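Local structure of F-BAR domain only protein 1 (Danio rerio, 5JP2) at residues V181-D186 with R205-K210; E25-Y30 with A252-L257. The protein may act in an early step of clathrin-mediated endocytosis, its mu homology domain binding an Eps15 peptide, and may regulate Bmp signalling through uptake of Bmp receptors. All blocks are in the same frame, centred on the assembly; numbering follows the deposited sequence.

How the interactions relate
Strand 17-31, the first of the chain, carries residues 25-30. The loop between strands 242-250 and 258-261 returns to it in interaction 2, after 221 intervening residues. Within that long excursion lies the much shorter loop of interaction 1, where residues 181-186 turn through 18 residues and pair with 205-210, so the two contacts nest and do not cross. Both reach the same mixed sheet of nine strands: interaction 1 zips two strands together near one end of it, while interaction 2 ties a more central strand to the loop leading into a separate four-stranded sheet. Their centres are 24 Å apart and they do not touch.

Interaction 1. Residues V181-D186 with R205-K210; sequences VLLPLD and RRLLWK
Val181 and Trp209 pair through both of their backbone polar groups, Val181 N giving to Trp209 O and Trp209 N to Val181 O, each at 2.9 Å. Leu183 and Leu207 repeat the exchange: Leu183 N reaches Leu207 O, and Leu207 N returns a short 2.6 Å bond to Leu183 O. In between, Leu182 and Leu208 form a non-hydrogen-bonded pair, and their backbone bonds run outward, to Ala244 on one side and Ala199 on the other. This is antiparallel pairing in the large sheet of the mu homology domain, at 163° between strand directions. At its end Arg205 and Arg206 form a G1 bulge opposite strand 199-201. Arg205, at positive phi (62°), offers its O to Leu185 N at 3.0 Å, the donor lying well out of the carbonyl plane. Leu185 O is satisfied by Trp200 NE1, and Asp186 OD2 by Ser188 OG.

Trp209, Leu207, Leu183 and Val181 share a buried face, packed partly against strand 223-231. The indole turns its edge to Leu183, Trp209 CZ3 lying 4.0 Å from Leu183 CB, while Val181 CG1 touches Trp209 CE3 from off the ring plane; Trp209 NE1 gives to Pro196 O. On the other face Leu182 CD2 meets Leu208 CD1 at 3.5 Å. Arg206, its CG wedged between backbone N and carbonyl carbon (chi1 59°), extends across Leu182, whose CD2 lies 3.8 Å over one guanidinium face, offset toward its rim.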
ATOM      1  N   VAL B 181       4.380 -15.963   6.485  1.00 29.30           N
ATOM      2  CA  VAL B 181       3.266 -16.361   7.327  1.00 32.30           C
ATOM      3  C   VAL B 181       3.817 -16.601   8.715  1.00 29.17           C
ATOM      4  O   VAL B 181       4.776 -17.355   8.881  1.00 36.13           O
ATOM      5  CB  VAL B 181       2.548 -17.614   6.807  1.00 25.27           C
ATOM      6  CG1 VAL B 181       1.400 -18.009   7.754  1.00 21.88           C
ATOM      7  CG2 VAL B 181       2.029 -17.363   5.430  1.00 24.51           C
ATOM      8  N   LEU B 182       3.201 -15.970   9.703  1.00 28.43           N
ATOM      9  CA  LEU B 182       3.687 -15.968  11.072  1.00 23.97           C
ATOM     10  C   LEU B 182       2.631 -16.568  11.982  1.00 31.20           C
ATOM     11  O   LEU B 182       1.487 -16.106  12.002  1.00 38.80           O
ATOM     12  CB  LEU B 182       4.028 -14.552  11.518  1.00 37.43           C
ATOM     13  CG  LEU B 182       5.024 -13.834  10.611  1.00 38.74           C
ATOM     14  CD1 LEU B 182       4.951 -12.348  10.797  1.00 53.73           C
ATOM     15  CD2 LEU B 182       6.393 -14.321  10.929  1.00 46.10           C
ATOM     16  N   LEU B 183       3.009 -17.602  12.710  1.00 29.78           N
ATOM     17  CA  LEU B 183       2.163 -18.201  13.737  1.00 30.42           C
ATOM     18  C   LEU B 183       2.886 -18.080  15.070  1.00 39.91           C
ATOM     19  O   LEU B 183       3.930 -18.726  15.261  1.00 42.82           O
ATOM     20  CB  LEU B 183       1.860 -19.659  13.410  1.00 27.66           C
ATOM     21  CG  LEU B 183       1.155 -20.487  14.474  1.00 32.29           C
ATOM     22  CD1 LEU B 183      -0.223 -19.940  14.784  1.00 36.46           C
ATOM     23  CD2 LEU B 183       1.061 -21.895  13.997  1.00 44.83           C
ATOM     24  N   PRO B 184       2.407 -17.272  16.018  1.00 47.67           N
ATOM     25  CA  PRO B 184       3.116 -17.180  17.295  1.00 52.97           C
ATOM     26  C   PRO B 184       2.945 -18.460  18.091  1.00 40.13           C
ATOM     27  O   PRO B 184       1.870 -19.055  18.114  1.00 39.96           O
ATOM     28  CB  PRO B 184       2.452 -15.981  17.978  1.00 48.61           C
ATOM     29  CG  PRO B 184       1.130 -15.926  17.405  1.00 43.23           C
ATOM     30  CD  PRO B 184       1.212 -16.420  16.001  1.00 47.97           C
ATOM     31  N   LEU B 185       4.040 -18.907  18.698  1.00 52.40           N
ATOM     32  CA  LEU B 185       4.061 -20.126  19.489  1.00 50.64           C
ATOM     33  C   LEU B 185       5.045 -19.960  20.632  1.00 41.93           C
ATOM     34  O   LEU B 185       6.198 -19.585  20.408  1.00 44.54           O
ATOM     35  CB  LEU B 185       4.460 -21.310  18.616  1.00 54.67           C
ATOM     36  CG  LEU B 185       4.473 -22.661  19.301  1.00 43.68           C
ATOM     37  CD1 LEU B 185       3.081 -22.971  19.782  1.00 53.30           C
ATOM     38  CD2 LEU B 185       4.936 -23.695  18.331  1.00 42.65           C
ATOM     39  N   ASP B 186       4.630 -20.340  21.832  1.00 49.90           N
ATOM     40  CA  ASP B 186       5.474 -20.130  22.994  1.00 57.40           C
ATOM     41  C   ASP B 186       6.646 -21.111  23.009  1.00 46.68           C
ATOM     42  O   ASP B 186       6.638 -22.141  22.333  1.00 46.40           O
ATOM     43  CB  ASP B 186       4.632 -20.272  24.261  1.00 75.24           C
ATOM     44  CG  ASP B 186       5.360 -19.825  25.505  1.00 60.46           C
ATOM     45  OD1 ASP B 186       6.104 -18.826  25.438  1.00 64.66           O
ATOM     46  OD2 ASP B 186       5.185 -20.474  26.554  1.00 78.86           O
ATOM     47  N   ARG B 205       9.235 -15.324  19.258  1.00 51.37           N
ATOM     48  CA  ARG B 205       8.518 -16.531  19.666  1.00 48.37           C
ATOM     49  C   ARG B 205       7.365 -16.835  18.708  1.00 44.98           C
ATOM     50  O   ARG B 205       6.187 -16.788  19.059  1.00 41.50           O
ATOM     51  CB  ARG B 205       8.008 -16.418  21.107  1.00 67.56           C
ATOM     52  CG  ARG B 205       9.009 -15.840  22.077  1.00 77.04           C
ATOM     53  CD  ARG B 205       8.644 -16.156  23.507  1.00 76.53           C
ATOM     54  NE  ARG B 205       9.563 -15.530  24.453  1.00 99.69           N
ATOM     55  CZ  ARG B 205      10.812 -15.933  24.671  1.00103.73           C
ATOM     56  NH1 ARG B 205      11.314 -16.963  24.003  1.00 97.76           N
ATOM     57  NH2 ARG B 205      11.568 -15.296  25.554  1.00 94.84           N
ATOM     58  N   ARG B 206       7.740 -17.194  17.484  1.00 39.49           N
ATOM     59  CA  ARG B 206       6.738 -17.427  16.459  1.00 44.10           C
ATOM     60  C   ARG B 206       7.305 -18.320  15.368  1.00 33.76           C
ATOM     61  O   ARG B 206       8.512 -18.376  15.147  1.00 33.31           O
ATOM     62  CB  ARG B 206       6.223 -16.115  15.872  1.00 49.67           C
ATOM     63  CG  ARG B 206       7.290 -15.273  15.252  1.00 66.22           C
ATOM     64  CD  ARG B 206       6.798 -13.864  14.978  1.00 71.26           C
ATOM     65  NE  ARG B 206       7.817 -13.078  14.286  1.00 69.19           N
ATOM     66  CZ  ARG B 206       7.678 -11.803  13.942  1.00 74.20           C
ATOM     67  NH1 ARG B 206       6.561 -11.151  14.226  1.00 74.55           N
ATOM     68  NH2 ARG B 206       8.663 -11.177  13.319  1.00 62.94           N
ATOM     69  N   LEU B 207       6.411 -19.051  14.716  1.00 33.82           N
ATOM     70  CA  LEU B 207       6.768 -19.860  13.562  1.00 31.00           C
ATOM     71  C   LEU B 207       6.741 -19.021  12.290  1.00 34.68           C
ATOM     72  O   LEU B 207       5.829 -18.219  12.081  1.00 44.54           O
ATOM     73  CB  LEU B 207       5.793 -21.015  13.408  1.00 33.32           C
ATOM     74  CG  LEU B 207       6.001 -22.215  14.296  1.00 37.57           C
ATOM     75  CD1 LEU B 207       4.909 -23.207  14.005  1.00 53.72           C
ATOM     76  CD2 LEU B 207       7.345 -22.797  13.989  1.00 35.76           C
ATOM     77  N   LEU B 208       7.753 -19.197  11.447  1.00 35.36           N
ATOM     78  CA  LEU B 208       7.904 -18.427  10.220  1.00 28.38           C
ATOM     79  C   LEU B 208       7.928 -19.329   9.001  1.00 35.28           C
ATOM     80  O   LEU B 208       8.803 -20.186   8.874  1.00 41.75           O
ATOM     81  CB  LEU B 208       9.186 -17.605  10.248  1.00 33.30           C
ATOM     82  CG  LEU B 208       9.525 -16.887   8.940  1.00 46.09           C
ATOM     83  CD1 LEU B 208       8.484 -15.856   8.546  1.00 47.49           C
ATOM     84  CD2 LEU B 208      10.889 -16.243   9.025  1.00 42.55           C
ATOM     85  N   TRP B 209       6.968 -19.132   8.107  1.00 48.90           N
ATOM     86  CA  TRP B 209       7.015 -19.685   6.763  1.00 27.76           C
ATOM     87  C   TRP B 209       7.368 -18.575   5.784  1.00 31.67           C
ATOM     88  O   TRP B 209       6.774 -17.497   5.828  1.00 41.40           O
ATOM     89  CB  TRP B 209       5.684 -20.305   6.359  1.00 38.23           C
ATOM     90  CG  TRP B 209       5.361 -21.587   7.034  1.00 30.47           C
ATOM     91  CD1 TRP B 209       5.730 -22.834   6.647  1.00 27.31           C
ATOM     92  CD2 TRP B 209       4.556 -21.749   8.196  1.00 34.84           C
ATOM     93  NE1 TRP B 209       5.213 -23.764   7.503  1.00 39.60           N
ATOM     94  CE2 TRP B 209       4.487 -23.123   8.465  1.00 35.86           C
ATOM     95  CE3 TRP B 209       3.899 -20.862   9.044  1.00 32.21           C
ATOM     96  CZ2 TRP B 209       3.789 -23.630   9.544  1.00 38.86           C
ATOM     97  CZ3 TRP B 209       3.194 -21.366  10.100  1.00 28.17           C
ATOM     98  CH2 TRP B 209       3.144 -22.739  10.346  1.00 35.43           C
ATOM     99  N   LYS B 210       8.301 -18.848   4.889  1.00 32.53           N
ATOM    100  CA  LYS B 210       8.583 -17.974   3.761  1.00 33.23           C
ATOM    101  C   LYS B 210       7.975 -18.607   2.524  1.00 34.50           C
ATOM    102  O   LYS B 210       8.308 -19.742   2.183  1.00 38.89           O
ATOM    103  CB  LYS B 210      10.083 -17.778   3.560  1.00 42.66           C
ATOM    104  CG  LYS B 210      10.798 -17.037   4.656  1.00 51.22           C
ATOM    105  CD  LYS B 210      12.219 -16.739   4.228  1.00 59.97           C
ATOM    106  CE  LYS B 210      12.971 -15.950   5.272  1.00 67.84           C
ATOM    107  NZ  LYS B 210      14.368 -15.687   4.837  1.00113.65           N
TER

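Interaction 2. Residues E25-Y30 with A252-L257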
ATOM      1  N   GLU B  25      -0.229   2.388  -0.282  1.00 26.37           N
ATOM      2  CA  GLU B  25      -1.402   1.851   0.389  1.00 30.87           C
ATOM      3  C   GLU B  25      -1.020   0.754   1.369  1.00 26.34           C
ATOM      4  O   GLU B  25      -0.200  -0.098   1.051  1.00 31.10           O
ATOM      5  CB  GLU B  25      -2.417   1.330  -0.626  1.00 24.41           C
ATOM      6  CG  GLU B  25      -3.121   2.436  -1.334  1.00 27.53           C
ATOM      7  CD  GLU B  25      -4.225   1.971  -2.220  1.00 29.77           C
ATOM      8  OE1 GLU B  25      -4.467   0.768  -2.284  1.00 34.99           O
ATOM      9  OE2 GLU B  25      -4.847   2.813  -2.879  1.00 35.25           O
ATOM     10  N   TYR B  26      -1.586   0.805   2.568  1.00 29.65           N
ATOM     11  CA  TYR B  26      -1.468  -0.261   3.551  1.00 22.04           C
ATOM     12  C   TYR B  26      -2.815  -0.939   3.761  1.00 28.65           C
ATOM     13  O   TYR B  26      -3.862  -0.297   3.737  1.00 29.48           O
ATOM     14  CB  TYR B  26      -0.947   0.255   4.882  1.00 30.96           C
ATOM     15  CG  TYR B  26       0.468   0.707   4.809  1.00 33.05           C
ATOM     16  CD1 TYR B  26       1.508  -0.178   5.003  1.00 38.21           C
ATOM     17  CD2 TYR B  26       0.771   2.019   4.522  1.00 38.67           C
ATOM     18  CE1 TYR B  26       2.811   0.244   4.919  1.00 51.68           C
ATOM     19  CE2 TYR B  26       2.059   2.449   4.443  1.00 31.86           C
ATOM     20  CZ  TYR B  26       3.078   1.564   4.638  1.00 42.55           C
ATOM     21  OH  TYR B  26       4.371   2.014   4.563  1.00 56.75           O
ATOM     22  N   ILE B  27      -2.793  -2.250   3.957  1.00 29.69           N
ATOM     23  CA  ILE B  27      -4.029  -2.997   4.090  1.00 20.57           C
ATOM     24  C   ILE B  27      -4.015  -3.797   5.384  1.00 30.53           C
ATOM     25  O   ILE B  27      -3.063  -4.527   5.673  1.00 25.87           O
ATOM     26  CB  ILE B  27      -4.296  -3.896   2.866  1.00 24.93           C
ATOM     27  CG1 ILE B  27      -5.638  -4.607   3.035  1.00 26.19           C
ATOM     28  CG2 ILE B  27      -3.154  -4.855   2.607  1.00 32.86           C
ATOM     29  CD1 ILE B  27      -6.176  -5.234   1.802  1.00 29.93           C
ATOM     30  N   ASN B  28      -5.069  -3.631   6.167  1.00 31.24           N
ATOM     31  CA  ASN B  28      -5.324  -4.432   7.348  1.00 22.82           C
ATOM     32  C   ASN B  28      -6.505  -5.337   7.044  1.00 19.20           C
ATOM     33  O   ASN B  28      -7.449  -4.933   6.373  1.00 24.60           O
ATOM     34  CB  ASN B  28      -5.630  -3.557   8.559  1.00 30.84           C
ATOM     35  CG  ASN B  28      -4.413  -2.861   9.100  1.00 24.72           C
ATOM     36  OD1 ASN B  28      -3.292  -3.281   8.876  1.00 48.19           O
ATOM     37  ND2 ASN B  28      -4.634  -1.831   9.876  1.00 38.67           N
ATOM     38  N   ALA B  29      -6.444  -6.573   7.501  1.00 28.51           N
ATOM     39  CA  ALA B  29      -7.538  -7.482   7.212  1.00 26.04           C
ATOM     40  C   ALA B  29      -7.675  -8.476   8.353  1.00 25.10           C
ATOM     41  O   ALA B  29      -6.720  -8.736   9.082  1.00 25.84           O
ATOM     42  CB  ALA B  29      -7.329  -8.214   5.886  1.00 26.10           C
ATOM     43  N   TYR B  30      -8.884  -8.992   8.523  1.00 24.08           N
ATOM     44  CA  TYR B  30      -9.143 -10.034   9.506  1.00 24.93           C
ATOM     45  C   TYR B  30     -10.135 -11.032   8.945  1.00 28.35           C
ATOM     46  O   TYR B  30     -11.252 -10.664   8.589  1.00 32.46           O
ATOM     47  CB  TYR B  30      -9.662  -9.447  10.816  1.00 27.58           C
ATOM     48  CG  TYR B  30      -9.812 -10.486  11.891  1.00 33.99           C
ATOM     49  CD1 TYR B  30      -8.759 -11.314  12.219  1.00 36.91           C
ATOM     50  CD2 TYR B  30     -10.985 -10.614  12.604  1.00 53.46           C
ATOM     51  CE1 TYR B  30      -8.872 -12.258  13.192  1.00 40.49           C
ATOM     52  CE2 TYR B  30     -11.110 -11.559  13.598  1.00 62.39           C
ATOM     53  CZ  TYR B  30     -10.044 -12.379  13.888  1.00 63.01           C
ATOM     54  OH  TYR B  30     -10.142 -13.333  14.878  1.00 51.40           O
ATOM     55  N   ALA B 252       0.573  -1.595  -8.904  1.00 33.30           N
ATOM     56  CA  ALA B 252      -0.868  -1.447  -8.862  1.00 33.39           C
ATOM     57  C   ALA B 252      -1.254  -0.908  -7.499  1.00 30.78           C
ATOM     58  O   ALA B 252      -0.464  -0.939  -6.555  1.00 28.97           O
ATOM     59  CB  ALA B 252      -1.578  -2.773  -9.137  1.00 30.83           C
ATOM     60  N   SER B 253      -2.465  -0.382  -7.419  1.00 30.48           N
ATOM     61  CA  SER B 253      -3.056   0.014  -6.160  1.00 28.76           C
ATOM     62  C   SER B 253      -4.113  -1.008  -5.761  1.00 34.55           C
ATOM     63  O   SER B 253      -4.704  -1.673  -6.609  1.00 42.76           O
ATOM     64  CB  SER B 253      -3.662   1.411  -6.253  1.00 29.96           C
ATOM     65  OG  SER B 253      -4.922   1.377  -6.871  1.00 37.99           O
ATOM     66  N   LEU B 254      -4.314  -1.169  -4.460  1.00 31.69           N
ATOM     67  CA  LEU B 254      -5.385  -2.045  -4.014  1.00 27.73           C
ATOM     68  C   LEU B 254      -6.740  -1.366  -4.118  1.00 40.43           C
ATOM     69  O   LEU B 254      -7.719  -1.994  -4.525  1.00 40.08           O
ATOM     70  CB  LEU B 254      -5.129  -2.513  -2.587  1.00 28.34           C
ATOM     71  CG  LEU B 254      -3.809  -3.250  -2.413  1.00 30.65           C
ATOM     72  CD1 LEU B 254      -3.507  -3.531  -0.963  1.00 26.31           C
ATOM     73  CD2 LEU B 254      -3.864  -4.524  -3.216  1.00 29.87           C
ATOM     74  N   SER B 255      -6.812  -0.081  -3.779  1.00 46.04           N
ATOM     75  CA  SER B 255      -8.088   0.622  -3.819  1.00 28.90           C
ATOM     76  C   SER B 255      -8.608   0.785  -5.233  1.00 35.87           C
ATOM     77  O   SER B 255      -9.819   0.890  -5.436  1.00 46.91           O
ATOM     78  CB  SER B 255      -7.950   1.991  -3.169  1.00 36.27           C
ATOM     79  OG  SER B 255      -6.990   2.770  -3.847  1.00 37.51           O
ATOM     80  N   GLY B 256      -7.726   0.829  -6.215  1.00 33.22           N
ATOM     81  CA  GLY B 256      -8.116   1.155  -7.561  1.00 40.88           C
ATOM     82  C   GLY B 256      -7.931   2.610  -7.905  1.00 43.54           C
ATOM     83  O   GLY B 256      -8.017   2.966  -9.081  1.00 47.52           O
ATOM     84  N   LEU B 257      -7.706   3.454  -6.904  1.00 49.37           N
ATOM     85  CA  LEU B 257      -7.492   4.876  -7.114  1.00 47.93           C
ATOM     86  C   LEU B 257      -6.302   5.117  -8.034  1.00 44.09           C
ATOM     87  O   LEU B 257      -5.305   4.396  -8.004  1.00 43.32           O
ATOM     88  CB  LEU B 257      -7.280   5.575  -5.773  1.00 32.94           C
ATOM     89  CG  LEU B 257      -6.949   7.067  -5.744  1.00 33.00           C
ATOM     90  CD1 LEU B 257      -7.490   7.653  -4.499  1.00 31.40           C
ATOM     91  CD2 LEU B 257      -5.464   7.314  -5.772  1.00 55.54           C
TER
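Glu25 OE1 is gripped by two successive backbone N-H groups of the facing loop. Ser255 N lies 2.9 Å from it and comes in on the syn lone pair, facing Glu25 OE2; Leu254 N, also at 2.9 Å from Glu25 OE1, is bent to 125° and counts as a weak bond. The second oxygen, Glu25 OE2, takes the hydroxyl of Ser255 and bonds with that of Tyr133 from strand 125-137. Its modelled distance to Ser255 OG is very short, so its exact length is doubtful. The two amides and the tyrosine hydroxyl would probably satisfy the buried carboxylate. Glu25 reaches them with CG anti to the carbonyl carbon (chi1 -73°) and the rest of the chain stretched out.

Two serines brace the loop from within. Ser253 OG accepts from Gly256 N at 2.9 Å, an ST motif, and gives to Leu257 O, while Ser255 OG accepts from Leu257 N at 3.2 Å, an ST turn. Gly256 sits at positive phi (96°), where a CB would jam against the preceding carbonyl. Within the mu homology domain this turn leads from strand 242-250 of the large mixed sheet into strand 258-261, an edge of a separate four-stranded sheet, and Glu25 pins it against the first strand. An alanine at Ser253 is likely to leave Gly256 N and Leu257 O without this mate, setting the turn freer to shift away from the carboxylate.

Beside the polar cluster, Leu254 CD1 touches Ile27 CG2 at 3.8 Å, the two side chains crossing at about a right angle. Phe275 and Pro172 also pack on Leu254, and Ile43, from strand 39-52, touches both Glu25 and Ile27.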